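Local coordinates for protein diacylglycerol lipase (Aspergillus oryzae, PDB 5XK2) that probably hydrolyses the ester bonds of mono- and diacylglycerols, as an alpha/beta-hydrolase of the class 3 lipase family captured here in a closed conformation, at residues 198-203 and 222-227; 204-209 and 266-271; 66-71 and 120-125. All coordinates share one frame; numbering follows the deposited sequence.

Interaction 1: 198-203 and 222-227; sequences NYRFTH and SPEYYI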
loop_
_atom_site.group_PDB
_atom_site.type_symbol
_atom_site.label_atom_id
_atom_site.label_comp_id
_atom_site.label_asym_id
_atom_site.label_seq_id
_atom_site.Cartn_x
_atom_site.Cartn_y
_atom_site.Cartn_z
ATOM N N ASN A 198 25.271 -13.319 -5.233
ATOM C CA ASN A 198 24.165 -12.429 -4.879
ATOM C C ASN A 198 23.830 -11.465 -5.992
ATOM O O ASN A 198 24.686 -10.674 -6.407
ATOM C CB ASN A 198 24.508 -11.617 -3.641
ATOM C CG ASN A 198 24.820 -12.497 -2.443
ATOM O OD1 ASN A 198 24.026 -13.350 -2.085
ATOM N ND2 ASN A 198 25.985 -12.288 -1.832
ATOM N N TYR A 199 22.590 -11.504 -6.470
ATOM C CA TYR A 199 22.153 -10.497 -7.436
ATOM C C TYR A 199 20.924 -9.780 -6.904
ATOM O O TYR A 199 19.775 -10.209 -7.118
ATOM C CB TYR A 199 21.871 -11.175 -8.786
ATOM C CG TYR A 199 23.059 -11.990 -9.208
ATOM C CD1 TYR A 199 24.170 -11.366 -9.766
ATOM C CD2 TYR A 199 23.097 -13.368 -9.011
ATOM C CE1 TYR A 199 25.313 -12.108 -10.111
ATOM C CE2 TYR A 199 24.232 -14.120 -9.368
ATOM C CZ TYR A 199 25.333 -13.466 -9.920
ATOM O OH TYR A 199 26.469 -14.161 -10.286
ATOM N N ARG A 200 21.176 -8.615 -6.320
ATOM C CA ARG A 200 20.133 -7.794 -5.728
ATOM C C ARG A 200 19.906 -6.585 -6.619
ATOM O O ARG A 200 20.863 -5.885 -6.982
ATOM C CB ARG A 200 20.508 -7.347 -4.305
ATOM C CG ARG A 200 19.440 -6.398 -3.695
ATOM C CD ARG A 200 19.813 -5.965 -2.281
ATOM N NE ARG A 200 21.016 -5.116 -2.238
ATOM C CZ ARG A 200 21.048 -3.811 -2.519
ATOM N NH1 ARG A 200 19.932 -3.168 -2.877
ATOM N NH2 ARG A 200 22.202 -3.137 -2.413
ATOM N N PHE A 201 18.646 -6.351 -6.978
ATOM C CA PHE A 201 18.300 -5.288 -7.925
ATOM C C PHE A 201 17.518 -4.162 -7.304
ATOM O O PHE A 201 16.709 -4.363 -6.404
ATOM C CB PHE A 201 17.482 -5.870 -9.086
ATOM C CG PHE A 201 18.232 -6.905 -9.863
ATOM C CD1 PHE A 201 18.241 -8.219 -9.437
ATOM C CD2 PHE A 201 18.940 -6.559 -10.997
ATOM C CE1 PHE A 201 18.939 -9.197 -10.146
ATOM C CE2 PHE A 201 19.656 -7.511 -11.702
ATOM C CZ PHE A 201 19.658 -8.839 -11.272
ATOM N N THR A 202 17.753 -2.961 -7.822
ATOM C CA THR A 202 16.914 -1.807 -7.532
ATOM C C THR A 202 16.543 -1.130 -8.840
ATOM O O THR A 202 17.183 -1.348 -9.876
ATOM C CB THR A 202 17.632 -0.772 -6.684
ATOM O OG1 THR A 202 18.790 -0.330 -7.414
ATOM C CG2 THR A 202 18.056 -1.363 -5.314
ATOM N N HIS A 203 15.508 -0.309 -8.803
ATOM C CA HIS A 203 15.062 0.338 -10.032
ATOM C C HIS A 203 14.758 1.788 -9.769
ATOM O O HIS A 203 13.802 2.087 -9.050
ATOM C CB HIS A 203 13.818 -0.369 -10.579
ATOM C CG HIS A 203 13.303 0.234 -11.855
ATOM N ND1 HIS A 203 11.964 0.470 -12.076
ATOM C CD2 HIS A 203 13.955 0.669 -12.964
ATOM C CE1 HIS A 203 11.803 1.002 -13.279
ATOM N NE2 HIS A 203 12.992 1.139 -13.837
ATOM N N SER A 222 25.615 -6.389 -0.729
ATOM C CA SER A 222 26.308 -5.800 -1.863
ATOM C C SER A 222 26.679 -6.905 -2.868
ATOM O O SER A 222 26.884 -8.053 -2.479
ATOM C CB SER A 222 27.558 -5.059 -1.345
ATOM O OG SER A 222 28.429 -4.712 -2.405
ATOM N N PRO A 223 26.755 -6.581 -4.169
ATOM C CA PRO A 223 26.519 -5.249 -4.747
ATOM C C PRO A 223 25.059 -4.967 -5.060
ATOM O O PRO A 223 24.194 -5.834 -4.947
ATOM C CB PRO A 223 27.324 -5.297 -6.057
ATOM C CG PRO A 223 27.216 -6.745 -6.476
ATOM C CD PRO A 223 27.250 -7.536 -5.174
ATOM N N GLU A 224 24.815 -3.746 -5.509
ATOM C CA GLU A 224 23.504 -3.321 -5.995
ATOM C C GLU A 224 23.532 -3.322 -7.510
ATOM O O GLU A 224 24.430 -2.717 -8.107
ATOM C CB GLU A 224 23.175 -1.917 -5.470
ATOM C CG GLU A 224 21.897 -1.274 -6.080
ATOM C CD GLU A 224 21.699 0.182 -5.627
ATOM O OE1 GLU A 224 22.459 0.674 -4.767
ATOM O OE2 GLU A 224 20.786 0.849 -6.141
ATOM N N TYR A 225 22.551 -3.968 -8.136
ATOM C CA TYR A 225 22.395 -3.843 -9.583
ATOM C C TYR A 225 21.308 -2.827 -9.784
ATOM O O TYR A 225 20.120 -3.132 -9.667
ATOM C CB TYR A 225 22.042 -5.207 -10.222
ATOM C CG TYR A 225 23.211 -6.165 -10.192
ATOM C CD1 TYR A 225 23.516 -6.901 -9.043
ATOM C CD2 TYR A 225 24.039 -6.298 -11.299
ATOM C CE1 TYR A 225 24.601 -7.751 -9.014
ATOM C CE2 TYR A 225 25.138 -7.145 -11.269
ATOM C CZ TYR A 225 25.404 -7.872 -10.120
ATOM O OH TYR A 225 26.507 -8.731 -10.078
ATOM N N TYR A 226 21.731 -1.612 -10.137
ATOM C CA TYR A 226 20.848 -0.449 -10.175
ATOM C C TYR A 226 20.356 -0.255 -11.594
ATOM O O TYR A 226 21.139 0.062 -12.498
ATOM C CB TYR A 226 21.628 0.771 -9.677
ATOM C CG TYR A 226 20.928 2.107 -9.713
ATOM C CD1 TYR A 226 19.608 2.260 -9.263
ATOM C CD2 TYR A 226 21.618 3.233 -10.150
ATOM C CE1 TYR A 226 19.000 3.516 -9.272
ATOM C CE2 TYR A 226 21.026 4.475 -10.151
ATOM C CZ TYR A 226 19.723 4.612 -9.717
ATOM O OH TYR A 226 19.171 5.877 -9.734
ATOM N N ILE A 227 19.061 -0.478 -11.793
ATOM C CA ILE A 227 18.447 -0.385 -13.116
ATOM C C ILE A 227 17.899 1.015 -13.315
ATOM O O ILE A 227 17.116 1.491 -12.500
ATOM C CB ILE A 227 17.286 -1.381 -13.291
ATOM C CG1 ILE A 227 17.723 -2.809 -12.968
ATOM C CG2 ILE A 227 16.692 -1.269 -14.711
ATOM C CD1 ILE A 227 16.519 -3.711 -12.685
HETATM O O HOH W 1 27.807 -10.369 -3.274
HETATM O O HOH W 2 23.747 -8.447 -5.081
HETATM O O HOH W 3 27.100 -10.207 -7.822
HETATM O O HOH W 4 23.429 -0.356 -2.400
#
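In the parallel pair of strands 198-203 and 224-227, near one end of the central sheet of this alpha/beta-hydrolase fold, Phe201 is bridged to Tyr225. The ladder runs from Tyr225 N to Arg200 O (2.8 Å), Thr202 N to Tyr225 O (3.0 Å) and Ile227 N to Thr202 O (2.8 Å), each with its N-H close to straight. On one face of the sheet Phe201 CD2 packs against Tyr225 CB at 3.5 Å, the two ring planes tilted by 38°. Tyr199 brings its ring edge to Tyr225 OH, completing an aromatic cluster that Phe18 joins from outside. On the other face Thr202 OG1 gives its proton to the anti lone pair of Glu224 OE2 over 2.6 Å; a chi1 of 60° sets the hydroxyl between N and carbonyl carbon, pointing it at the acid. That same OE2 also accepts from Asn252 N. Arg200 lays one guanidinium face over Glu224 CA, but its NH2 stays 4.5 Å from Glu224 OE1, and a water joins the two; Arg200 NE turns to Ile221 O. Where the strands splay at the cis-Pro223 end, water fills in, one molecule taking the proton of Arg200 N and giving one to Pro223 O. The buried carboxylate is thus held by neutral donors and a water-relayed arginine, which would probably favour its charged form.

Interaction 2: 204-209 and 266-271; sequences NDDPVP and HSHVWY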
loop_
_atom_site.group_PDB
_atom_site.type_symbol
_atom_site.label_atom_id
_atom_site.label_comp_id
_atom_site.label_asym_id
_atom_site.label_seq_id
_atom_site.Cartn_x
_atom_site.Cartn_y
_atom_site.Cartn_z
ATOM N N ASN A 204 15.552 2.677 -10.368
ATOM C CA ASN A 204 15.342 4.121 -10.216
ATOM C C ASN A 204 15.066 4.487 -8.759
ATOM O O ASN A 204 15.855 4.129 -7.870
ATOM C CB ASN A 204 14.219 4.594 -11.158
ATOM C CG ASN A 204 14.659 4.559 -12.615
ATOM O OD1 ASN A 204 15.836 4.777 -12.909
ATOM N ND2 ASN A 204 13.721 4.290 -13.524
ATOM N N ASP A 205 13.965 5.197 -8.524
ATOM C CA ASP A 205 13.611 5.738 -7.206
ATOM C C ASP A 205 12.662 4.834 -6.416
ATOM O O ASP A 205 11.905 5.311 -5.571
ATOM C CB ASP A 205 13.052 7.167 -7.316
ATOM C CG ASP A 205 11.858 7.285 -8.237
ATOM O OD1 ASP A 205 11.498 6.306 -8.921
ATOM O OD2 ASP A 205 11.288 8.405 -8.285
ATOM N N ASP A 206 12.621 3.552 -6.750
ATOM C CA ASP A 206 11.756 2.611 -6.003
ATOM C C ASP A 206 11.910 2.823 -4.482
ATOM O O ASP A 206 13.012 2.818 -3.963
ATOM C CB ASP A 206 12.153 1.186 -6.411
ATOM C CG ASP A 206 11.363 0.105 -5.687
ATOM O OD1 ASP A 206 10.454 0.417 -4.885
ATOM O OD2 ASP A 206 11.668 -1.080 -5.960
ATOM N N PRO A 207 10.800 3.102 -3.774
ATOM C CA PRO A 207 10.944 3.364 -2.332
ATOM C C PRO A 207 11.240 2.131 -1.468
ATOM O O PRO A 207 11.778 2.265 -0.360
ATOM C CB PRO A 207 9.585 3.957 -1.944
ATOM C CG PRO A 207 8.620 3.380 -2.933
ATOM C CD PRO A 207 9.412 3.295 -4.246
ATOM N N VAL A 208 10.856 0.949 -1.941
ATOM C CA VAL A 208 10.896 -0.228 -1.077
ATOM C C VAL A 208 12.320 -0.629 -0.649
ATOM O O VAL A 208 12.515 -0.939 0.524
ATOM C CB VAL A 208 10.130 -1.399 -1.740
ATOM C CG1 VAL A 208 10.230 -2.675 -0.890
ATOM C CG2 VAL A 208 8.635 -0.997 -1.897
ATOM N N PRO A 209 13.324 -0.578 -1.551
ATOM C CA PRO A 209 14.696 -0.892 -1.118
ATOM C C PRO A 209 15.291 0.113 -0.130
ATOM O O PRO A 209 16.451 -0.048 0.247
ATOM C CB PRO A 209 15.493 -0.929 -2.437
ATOM C CG PRO A 209 14.459 -1.335 -3.450
ATOM C CD PRO A 209 13.247 -0.528 -3.022
ATOM N N HIS A 266 5.502 3.329 -8.574
ATOM C CA HIS A 266 5.476 2.767 -9.926
ATOM C C HIS A 266 6.798 2.057 -10.256
ATOM O O HIS A 266 6.804 1.031 -10.927
ATOM C CB HIS A 266 5.195 3.869 -10.956
ATOM C CG HIS A 266 6.280 4.895 -11.052
ATOM N ND1 HIS A 266 7.288 4.829 -11.992
ATOM C CD2 HIS A 266 6.548 5.986 -10.289
ATOM C CE1 HIS A 266 8.114 5.852 -11.825
ATOM N NE2 HIS A 266 7.687 6.568 -10.801
ATOM N N SER A 267 7.908 2.596 -9.753
ATOM C CA SER A 267 9.236 2.029 -10.036
ATOM C C SER A 267 9.382 0.622 -9.466
ATOM O O SER A 267 10.164 -0.184 -9.961
ATOM C CB SER A 267 10.337 2.926 -9.467
ATOM O OG SER A 267 10.329 4.176 -10.164
ATOM N N HIS A 268 8.613 0.329 -8.420
ATOM C CA HIS A 268 8.736 -0.953 -7.724
ATOM C C HIS A 268 8.267 -2.136 -8.553
ATOM O O HIS A 268 8.715 -3.259 -8.312
ATOM C CB HIS A 268 7.927 -0.923 -6.405
ATOM C CG HIS A 268 8.150 -2.112 -5.522
ATOM N ND1 HIS A 268 9.394 -2.457 -5.033
ATOM C CD2 HIS A 268 7.275 -2.997 -4.982
ATOM C CE1 HIS A 268 9.276 -3.520 -4.251
ATOM N NE2 HIS A 268 8.000 -3.865 -4.202
ATOM N N VAL A 269 7.329 -1.915 -9.476
ATOM C CA VAL A 269 6.725 -3.051 -10.152
ATOM C C VAL A 269 7.350 -3.348 -11.504
ATOM O O VAL A 269 6.984 -4.344 -12.122
ATOM C CB VAL A 269 5.194 -2.870 -10.303
ATOM C CG1 VAL A 269 4.595 -2.546 -8.942
ATOM C CG2 VAL A 269 4.869 -1.755 -11.294
ATOM N N TRP A 270 8.310 -2.522 -11.940
ATOM C CA TRP A 270 8.951 -2.751 -13.232
ATOM C C TRP A 270 10.421 -3.111 -13.026
ATOM O O TRP A 270 11.270 -2.225 -12.947
ATOM C CB TRP A 270 8.838 -1.479 -14.106
ATOM C CG TRP A 270 7.421 -1.122 -14.430
ATOM C CD1 TRP A 270 6.647 -0.185 -13.813
ATOM C CD2 TRP A 270 6.592 -1.725 -15.445
ATOM N NE1 TRP A 270 5.381 -0.164 -14.381
ATOM C CE2 TRP A 270 5.330 -1.100 -15.376
ATOM C CE3 TRP A 270 6.796 -2.737 -16.383
ATOM C CZ2 TRP A 270 4.273 -1.455 -16.225
ATOM C CZ3 TRP A 270 5.739 -3.074 -17.242
ATOM C CH2 TRP A 270 4.503 -2.436 -17.147
ATOM N N TYR A 271 10.705 -4.415 -13.002
ATOM C CA TYR A 271 12.075 -4.921 -12.902
ATOM C C TYR A 271 12.223 -5.867 -14.072
ATOM O O TYR A 271 11.929 -7.050 -13.975
ATOM C CB TYR A 271 12.277 -5.628 -11.542
ATOM C CG TYR A 271 12.607 -4.666 -10.426
ATOM C CD1 TYR A 271 11.636 -3.805 -9.896
ATOM C CD2 TYR A 271 13.899 -4.586 -9.926
ATOM C CE1 TYR A 271 11.960 -2.893 -8.877
ATOM C CE2 TYR A 271 14.229 -3.688 -8.904
ATOM C CZ TYR A 271 13.261 -2.842 -8.397
ATOM O OH TYR A 271 13.604 -1.959 -7.400
HETATM O O HOH W 5 10.885 4.166 -12.831
HETATM O O HOH W 6 8.882 8.688 -9.496
#
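Asp206 and Ser267 bring their CA atoms to 4.8 Å where two irregular segments meet: 204-209 leaves strand 198-203 as a loop and tightens into a 3-10 turn at Val208, while 266-268 has helical backbone angles without the regular bonds. No backbone bond joins them, and side chains do the work. Asp206 CG is anti to its own N (chi1 178°), which carries the carboxylate across to His268. There OD2 takes two protons: His268 ND1 gives one at 2.8 Å, nearly straight (168°) and in the ring plane, reaching the syn side of the carboxylate, and Tyr271 OH gives the other at 2.6 Å to the anti lone pair. The second oxygen, OD1, accepts from Val208 N at 3.0 Å from above the carboxylate plane, an Asx turn that helps fix the rotation of the acid. Val208 then lays its CG2 over the middle of the imidazole face, a CH-pi contact 3.5 Å from the centroid. Further out Ser267 OG donates to Asp205 OD1 at 2.7 Å, and a water bridges Asp205 OD2 to His266 NE2. The second subunit packs against this region, its Thr99 touching His266. With its ring pinned by acid and valine, His268 directs NE2 to Ser153 OG, in a GxSxG sequence that probably forms the nucleophile elbow. This Asp206-His268-Ser153 chain has the charge-relay geometry of the Ser-His-Asp triad of alpha/beta-hydrolases, and it probably forms the active site of this lipase.

Interaction 3: 66-71 and 120-125; sequences DTITDT and FWTAWK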
loop_
_atom_site.group_PDB
_atom_site.type_symbol
_atom_site.label_atom_id
_atom_site.label_comp_id
_atom_site.label_asym_id
_atom_site.label_seq_id
_atom_site.Cartn_x
_atom_site.Cartn_y
_atom_site.Cartn_z
ATOM N N ASP A 66 -1.524 -18.031 4.949
ATOM C CA ASP A 66 -2.521 -16.964 4.989
ATOM C C ASP A 66 -2.826 -16.595 6.428
ATOM O O ASP A 66 -3.690 -15.769 6.697
ATOM C CB ASP A 66 -3.817 -17.388 4.283
ATOM C CG ASP A 66 -3.740 -17.246 2.770
ATOM O OD1 ASP A 66 -2.830 -16.549 2.273
ATOM O OD2 ASP A 66 -4.599 -17.828 2.074
ATOM N N THR A 67 -2.126 -17.239 7.353
ATOM C CA THR A 67 -2.453 -17.121 8.762
ATOM C C THR A 67 -1.618 -16.049 9.433
ATOM O O THR A 67 -2.148 -15.055 9.925
ATOM C CB THR A 67 -2.248 -18.454 9.501
ATOM O OG1 THR A 67 -3.203 -19.411 9.026
ATOM C CG2 THR A 67 -2.424 -18.268 11.005
ATOM N N ILE A 68 -0.309 -16.260 9.452
ATOM C CA ILE A 68 0.578 -15.395 10.205
ATOM C C ILE A 68 1.430 -14.494 9.288
ATOM O O ILE A 68 1.362 -13.276 9.400
ATOM C CB ILE A 68 1.460 -16.230 11.177
ATOM C CG1 ILE A 68 2.704 -15.457 11.605
ATOM C CG2 ILE A 68 1.832 -17.571 10.586
ATOM C CD1 ILE A 68 3.575 -16.226 12.577
ATOM N N THR A 69 2.242 -15.075 8.407
ATOM C CA THR A 69 3.206 -14.269 7.646
ATOM C C THR A 69 2.806 -13.773 6.258
ATOM O O THR A 69 3.520 -12.959 5.693
ATOM C CB THR A 69 4.533 -15.033 7.468
ATOM O OG1 THR A 69 4.312 -16.180 6.645
ATOM C CG2 THR A 69 5.087 -15.471 8.820
ATOM N N ASP A 70 1.693 -14.251 5.703
ATOM C CA ASP A 70 1.259 -13.822 4.365
ATOM C C ASP A 70 2.354 -14.057 3.312
ATOM O O ASP A 70 2.596 -13.206 2.443
ATOM C CB ASP A 70 0.833 -12.343 4.383
ATOM C CG ASP A 70 -0.056 -11.971 3.214
ATOM O OD1 ASP A 70 -0.715 -12.865 2.638
ATOM O OD2 ASP A 70 -0.100 -10.770 2.874
ATOM N N THR A 71 2.991 -15.223 3.418
ATOM C CA THR A 71 4.065 -15.686 2.534
ATOM C C THR A 71 3.565 -16.814 1.644
ATOM O O THR A 71 2.800 -17.667 2.093
ATOM C CB THR A 71 5.263 -16.229 3.342
ATOM O OG1 THR A 71 5.748 -15.211 4.220
ATOM C CG2 THR A 71 6.395 -16.684 2.413
ATOM N N PHE A 120 10.741 -10.956 8.150
ATOM C CA PHE A 120 11.210 -11.742 7.008
ATOM C C PHE A 120 11.859 -13.042 7.471
ATOM O O PHE A 120 11.705 -14.095 6.827
ATOM C CB PHE A 120 12.208 -10.940 6.166
ATOM C CG PHE A 120 11.635 -9.703 5.545
ATOM C CD1 PHE A 120 10.429 -9.745 4.847
ATOM C CD2 PHE A 120 12.309 -8.499 5.641
ATOM C CE1 PHE A 120 9.911 -8.580 4.270
ATOM C CE2 PHE A 120 11.805 -7.345 5.071
ATOM C CZ PHE A 120 10.596 -7.384 4.391
ATOM N N TRP A 121 12.581 -12.984 8.589
ATOM C CA TRP A 121 13.220 -14.195 9.099
ATOM C C TRP A 121 12.140 -15.185 9.539
ATOM O O TRP A 121 12.243 -16.377 9.281
ATOM C CB TRP A 121 14.169 -13.886 10.265
ATOM C CG TRP A 121 14.856 -15.142 10.791
ATOM C CD1 TRP A 121 14.650 -15.750 11.997
ATOM C CD2 TRP A 121 15.830 -15.935 10.105
ATOM N NE1 TRP A 121 15.459 -16.869 12.107
ATOM C CE2 TRP A 121 16.189 -16.999 10.957
ATOM C CE3 TRP A 121 16.452 -15.835 8.853
ATOM C CZ2 TRP A 121 17.127 -17.964 10.588
ATOM C CZ3 TRP A 121 17.384 -16.791 8.490
ATOM C CH2 TRP A 121 17.717 -17.843 9.356
ATOM N N THR A 122 11.105 -14.671 10.194
ATOM C CA THR A 122 9.968 -15.507 10.610
ATOM C C THR A 122 9.294 -16.182 9.407
ATOM O O THR A 122 8.995 -17.386 9.449
ATOM C CB THR A 122 8.938 -14.679 11.398
ATOM O OG1 THR A 122 9.559 -14.186 12.597
ATOM C CG2 THR A 122 7.722 -15.541 11.768
ATOM N N ALA A 123 9.101 -15.420 8.334
ATOM C CA ALA A 123 8.481 -15.952 7.126
ATOM C C ALA A 123 9.276 -17.142 6.580
ATOM O O ALA A 123 8.702 -18.167 6.215
ATOM C CB ALA A 123 8.351 -14.863 6.071
ATOM N N TRP A 124 10.597 -17.005 6.520
ATOM C CA TRP A 124 11.450 -18.087 6.052
ATOM C C TRP A 124 11.371 -19.284 6.990
ATOM O O TRP A 124 11.272 -20.418 6.542
ATOM C CB TRP A 124 12.896 -17.599 5.936
ATOM C CG TRP A 124 13.965 -18.671 5.919
ATOM C CD1 TRP A 124 15.025 -18.776 6.780
ATOM C CD2 TRP A 124 14.103 -19.758 4.986
ATOM N NE1 TRP A 124 15.803 -19.856 6.448
ATOM C CE2 TRP A 124 15.272 -20.470 5.343
ATOM C CE3 TRP A 124 13.359 -20.192 3.876
ATOM C CZ2 TRP A 124 15.711 -21.603 4.641
ATOM C CZ3 TRP A 124 13.802 -21.302 3.173
ATOM C CH2 TRP A 124 14.958 -22.003 3.561
ATOM N N LYS A 125 11.405 -19.016 8.292
ATOM C CA LYS A 125 11.386 -20.110 9.276
ATOM C C LYS A 125 10.123 -20.972 9.184
ATOM O O LYS A 125 10.182 -22.171 9.436
ATOM C CB LYS A 125 11.522 -19.566 10.696
ATOM C CG LYS A 125 12.918 -19.131 11.052
ATOM C CD LYS A 125 13.088 -19.124 12.558
ATOM C CE LYS A 125 13.074 -20.535 13.109
ATOM N NZ LYS A 125 12.885 -20.535 14.585
HETATM O O HOH W 7 6.027 -18.368 5.550
#
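Thr69 and Thr71 face Ala123 where the turn between the antiparallel strands 58-65 and 71-78, at one margin of the alpha/beta-hydrolase sheet, meets helix 118-138. The close part of the contact surrounds the alanine. Its CB comes to 3.2 Å from Thr71 OG1, a short approach of a methyl to a hydroxyl, and Thr69 CG2 rests 3.8 Å from Ala123 CA. With only a methyl on this residue, the loop backbone can come near the helix: the CA atoms of Thr69 and Ala123 are 5.6 Å apart. Ile158 of helix 154-168 touches both Thr71 and Ala123, so the buried edge of the contact runs on into the layer of helices.

The outer part is thinner. Thr122 turns its CG2 methyl to the loop, meeting Thr69 CG2 at 4.0 Å, and Ile68 reaches the same methyl with CD1 from 4.3 Å at the exposed margin. The hydroxyl of Thr122 is turned back into its own helix, where it bonds to Leu118 O; chi1 of -63° sets OG1 beside the backbone N and leaves the methyl to make the contact. Nowhere do the two segments share a direct hydrogen bond, and the buried area is small, so the fit is van der Waals contact, mostly between methyl groups.

Thr69 OG1 bonds to Asp65 OD2, at the end of the preceding strand. A water links loop and helix, donating one proton to Thr69 OG1 at 3.0 Å and the other to Ala123 O at 2.8 Å.

Overall arrangement
Interactions 1 and 2 are buried and adjoin, their centres about 12 Å apart: strand 198-203 runs straight into loop 204-209, Ile227 O receives Asn204 N, and His203 ND1 bonds to Ser267 O, so the sheet leads directly into the probable catalytic site. Interaction 3 is only partly buried and lies across the chain's centre from interaction 1, with about 24 Å between centres, joining a loop to a helix by the other end of the sheet. The chemistry follows position: backbone ladder and aromatic cluster within the sheet, directed side-chain hydrogen bonds at the triad, and methyl contacts with one bridging water at the edge.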